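Local coordinates for CRP-like protein Clp (Xanthomonas campestris pv. campestris, PDB 3IWZ), which regulates, as a c-di-GMP-responsive homodimeric DNA-binding transcription factor, a large set of genes for virulence factor production in the diffusible signal factor pathway, at residues Gly61-Ile66 and Cys108-Ile113. Sequence-based numbering, arbitrary orientation.
Sequences GSVSII and CELAEI
Cys108 turns its thiol into the bend where Gly61 leads into strand 63-68, bringing together the two antiparallel sheets of the cupin-like beta-roll in the cyclic nucleotide-binding domain. The two strands belong to different sheets, and no hydrogen bond links the segments; the evidence for the contact is therefore side-chain packing and close backbone approach at one end.

The backbone approach comes first. The CA atoms of Gly61 and Cys108 lie 4.1 Å apart. Gly61, with phi 108°, has no side chain, and the sulfur can lie close over its backbone, Cys108 SG coming to 3.5 Å from Gly61 CA. The same sulfur, Cys108 SG, lies 3.2 Å from Ser62 O and 3.3 Å from Ser62 N, so it rests alongside the backbone of that residue. Its chi1 of -60°, with SG anti to the carbonyl carbon, carries the thiol there. The side chain of Ser62 leaves in another direction, and its OG is hydrogen-bonded to Arg105.

Apolar contacts extend the junction inward. Val58 of strand 54-58 touches both Val63 and Leu110, while Leu102 and Phe80 pack on Val63 from its own sheet. Val63 is the last residue of 61-66 to touch 108-113. Its chi1 of -63° sets CG1 anti to the carbonyl carbon and beside the backbone N, directing this methyl at the second segment. There Val63 CG1 meets Cys108 SG at 3.9 Å and, more loosely, Leu110 CD2 at 4.5 Å.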
ATOM      1  N   GLY D  61      -6.478 -22.004  -3.153  1.00 34.41           N
ATOM      2  CA  GLY D  61      -5.295 -21.724  -3.931  1.00 34.80           C
ATOM      3  C   GLY D  61      -4.499 -20.566  -3.375  1.00 35.18           C
ATOM      4  O   GLY D  61      -4.855 -19.937  -2.376  1.00 31.20           O
ATOM      5  N   SER D  62      -3.396 -20.291  -4.046  1.00 37.27           N
ATOM      6  CA  SER D  62      -2.505 -19.223  -3.648  1.00 38.20           C
ATOM      7  C   SER D  62      -2.224 -18.390  -4.901  1.00 38.18           C
ATOM      8  O   SER D  62      -1.956 -18.938  -5.975  1.00 38.16           O
ATOM      9  CB  SER D  62      -1.214 -19.834  -3.082  1.00 38.29           C
ATOM     10  OG  SER D  62      -0.377 -18.867  -2.477  1.00 42.24           O
ATOM     11  N   VAL D  63      -2.324 -17.071  -4.756  1.00 37.66           N
ATOM     12  CA  VAL D  63      -2.068 -16.136  -5.844  1.00 36.52           C
ATOM     13  C   VAL D  63      -1.048 -15.098  -5.393  1.00 36.85           C
ATOM     14  O   VAL D  63      -0.707 -14.994  -4.213  1.00 38.84           O
ATOM     15  CB  VAL D  63      -3.352 -15.388  -6.287  1.00 36.08           C
ATOM     16  CG1 VAL D  63      -4.378 -16.376  -6.849  1.00 33.12           C
ATOM     17  CG2 VAL D  63      -3.935 -14.627  -5.115  1.00 34.14           C
ATOM     18  N   SER D  64      -0.545 -14.328  -6.340  1.00 34.85           N
ATOM     19  CA  SER D  64       0.416 -13.305  -6.003  1.00 34.34           C
ATOM     20  C   SER D  64       0.001 -12.039  -6.737  1.00 33.14           C
ATOM     21  O   SER D  64      -0.593 -12.111  -7.810  1.00 30.60           O
ATOM     22  CB  SER D  64       1.821 -13.727  -6.437  1.00 33.53           C
ATOM     23  OG  SER D  64       1.930 -13.753  -7.851  1.00 37.21           O
ATOM     24  N   ILE D  65       0.284 -10.889  -6.135  1.00 31.63           N
ATOM     25  CA  ILE D  65      -0.016  -9.604  -6.759  1.00 30.79           C
ATOM     26  C   ILE D  65       1.353  -9.050  -7.123  1.00 30.42           C
ATOM     27  O   ILE D  65       2.203  -8.863  -6.253  1.00 31.48           O
ATOM     28  CB  ILE D  65      -0.721  -8.628  -5.800  1.00 27.88           C
ATOM     29  CG1 ILE D  65      -2.096  -9.170  -5.393  1.00 28.91           C
ATOM     30  CG2 ILE D  65      -0.862  -7.266  -6.462  1.00 25.49           C
ATOM     31  CD1 ILE D  65      -3.104  -9.256  -6.518  1.00 35.31           C
ATOM     32  N   ILE D  66       1.567  -8.802  -8.408  1.00 30.47           N
ATOM     33  CA  ILE D  66       2.847  -8.311  -8.879  1.00 30.75           C
ATOM     34  C   ILE D  66       2.722  -6.984  -9.617  1.00 34.46           C
ATOM     35  O   ILE D  66       1.758  -6.754 -10.345  1.00 34.36           O
ATOM     36  CB  ILE D  66       3.504  -9.355  -9.822  1.00 29.15           C
ATOM     37  CG1 ILE D  66       3.303 -10.763  -9.253  1.00 29.87           C
ATOM     38  CG2 ILE D  66       4.999  -9.063  -9.972  1.00 27.49           C
ATOM     39  CD1 ILE D  66       4.038 -11.862 -10.014  1.00 32.38           C
ATOM     40  N   CYS D 108      -5.825 -22.867  -8.556  1.00 43.14           N
ATOM     41  CA  CYS D 108      -6.761 -22.090  -7.746  1.00 43.86           C
ATOM     42  C   CYS D 108      -8.212 -22.112  -8.173  1.00 41.99           C
ATOM     43  O   CYS D 108      -8.535 -22.341  -9.335  1.00 43.17           O
ATOM     44  CB  CYS D 108      -6.329 -20.612  -7.706  1.00 45.16           C
ATOM     45  SG  CYS D 108      -4.705 -20.286  -7.030  1.00 48.78           S
ATOM     46  N   GLU D 109      -9.080 -21.844  -7.206  1.00 41.49           N
ATOM     47  CA  GLU D 109     -10.509 -21.744  -7.448  1.00 42.25           C
ATOM     48  C   GLU D 109     -10.816 -20.287  -7.083  1.00 40.88           C
ATOM     49  O   GLU D 109     -10.609 -19.875  -5.945  1.00 40.46           O
ATOM     50  CB  GLU D 109     -11.303 -22.685  -6.535  1.00 42.60           C
ATOM     51  CG  GLU D 109     -12.424 -23.413  -7.264  1.00 47.07           C
ATOM     52  CD  GLU D 109     -13.675 -23.589  -6.428  1.00 48.66           C
ATOM     53  OE1 GLU D 109     -13.576 -24.129  -5.303  1.00 50.20           O
ATOM     54  OE2 GLU D 109     -14.760 -23.196  -6.907  1.00 47.34           O
ATOM     55  N   LEU D 110     -11.267 -19.504  -8.055  1.00 41.03           N
ATOM     56  CA  LEU D 110     -11.582 -18.102  -7.808  1.00 40.83           C
ATOM     57  C   LEU D 110     -13.012 -17.802  -8.215  1.00 41.59           C
ATOM     58  O   LEU D 110     -13.448 -18.180  -9.297  1.00 41.91           O
ATOM     59  CB  LEU D 110     -10.641 -17.184  -8.600  1.00 39.16           C
ATOM     60  CG  LEU D 110      -9.130 -17.367  -8.414  1.00 38.99           C
ATOM     61  CD1 LEU D 110      -8.387 -16.371  -9.280  1.00 37.15           C
ATOM     62  CD2 LEU D 110      -8.758 -17.185  -6.957  1.00 37.37           C
ATOM     63  N   ALA D 111     -13.741 -17.125  -7.340  1.00 43.20           N
ATOM     64  CA  ALA D 111     -15.112 -16.753  -7.626  1.00 45.40           C
ATOM     65  C   ALA D 111     -15.085 -15.293  -8.055  1.00 46.92           C
ATOM     66  O   ALA D 111     -14.625 -14.439  -7.302  1.00 51.33           O
ATOM     67  CB  ALA D 111     -15.974 -16.920  -6.381  1.00 45.54           C
ATOM     68  N   GLU D 112     -15.561 -15.005  -9.261  1.00 47.08           N
ATOM     69  CA  GLU D 112     -15.576 -13.635  -9.745  1.00 47.20           C
ATOM     70  C   GLU D 112     -16.985 -13.062  -9.874  1.00 47.39           C
ATOM     71  O   GLU D 112     -17.956 -13.794 -10.084  1.00 46.62           O
ATOM     72  CB  GLU D 112     -14.846 -13.522 -11.093  1.00 48.45           C
ATOM     73  CG  GLU D 112     -15.416 -14.372 -12.214  1.00 52.12           C
ATOM     74  CD  GLU D 112     -14.868 -13.982 -13.581  1.00 53.61           C
ATOM     75  OE1 GLU D 112     -15.099 -14.741 -14.546  1.00 55.38           O
ATOM     76  OE2 GLU D 112     -14.219 -12.916 -13.697  1.00 52.37           O
ATOM     77  N   ILE D 113     -17.075 -11.744  -9.724  1.00 47.23           N
ATOM     78  CA  ILE D 113     -18.334 -11.014  -9.832  1.00 47.92           C
ATOM     79  C   ILE D 113     -18.029  -9.595 -10.298  1.00 47.48           C
ATOM     80  O   ILE D 113     -17.099  -8.948  -9.799  1.00 47.42           O
ATOM     81  CB  ILE D 113     -19.088 -10.953  -8.480  1.00 47.44           C
ATOM     82  CG1 ILE D 113     -20.506 -10.417  -8.711  1.00 46.00           C
ATOM     83  CG2 ILE D 113     -18.344 -10.041  -7.498  1.00 45.84           C
ATOM     84  CD1 ILE D 113     -21.437 -10.607  -7.527  1.00 45.09           C
TER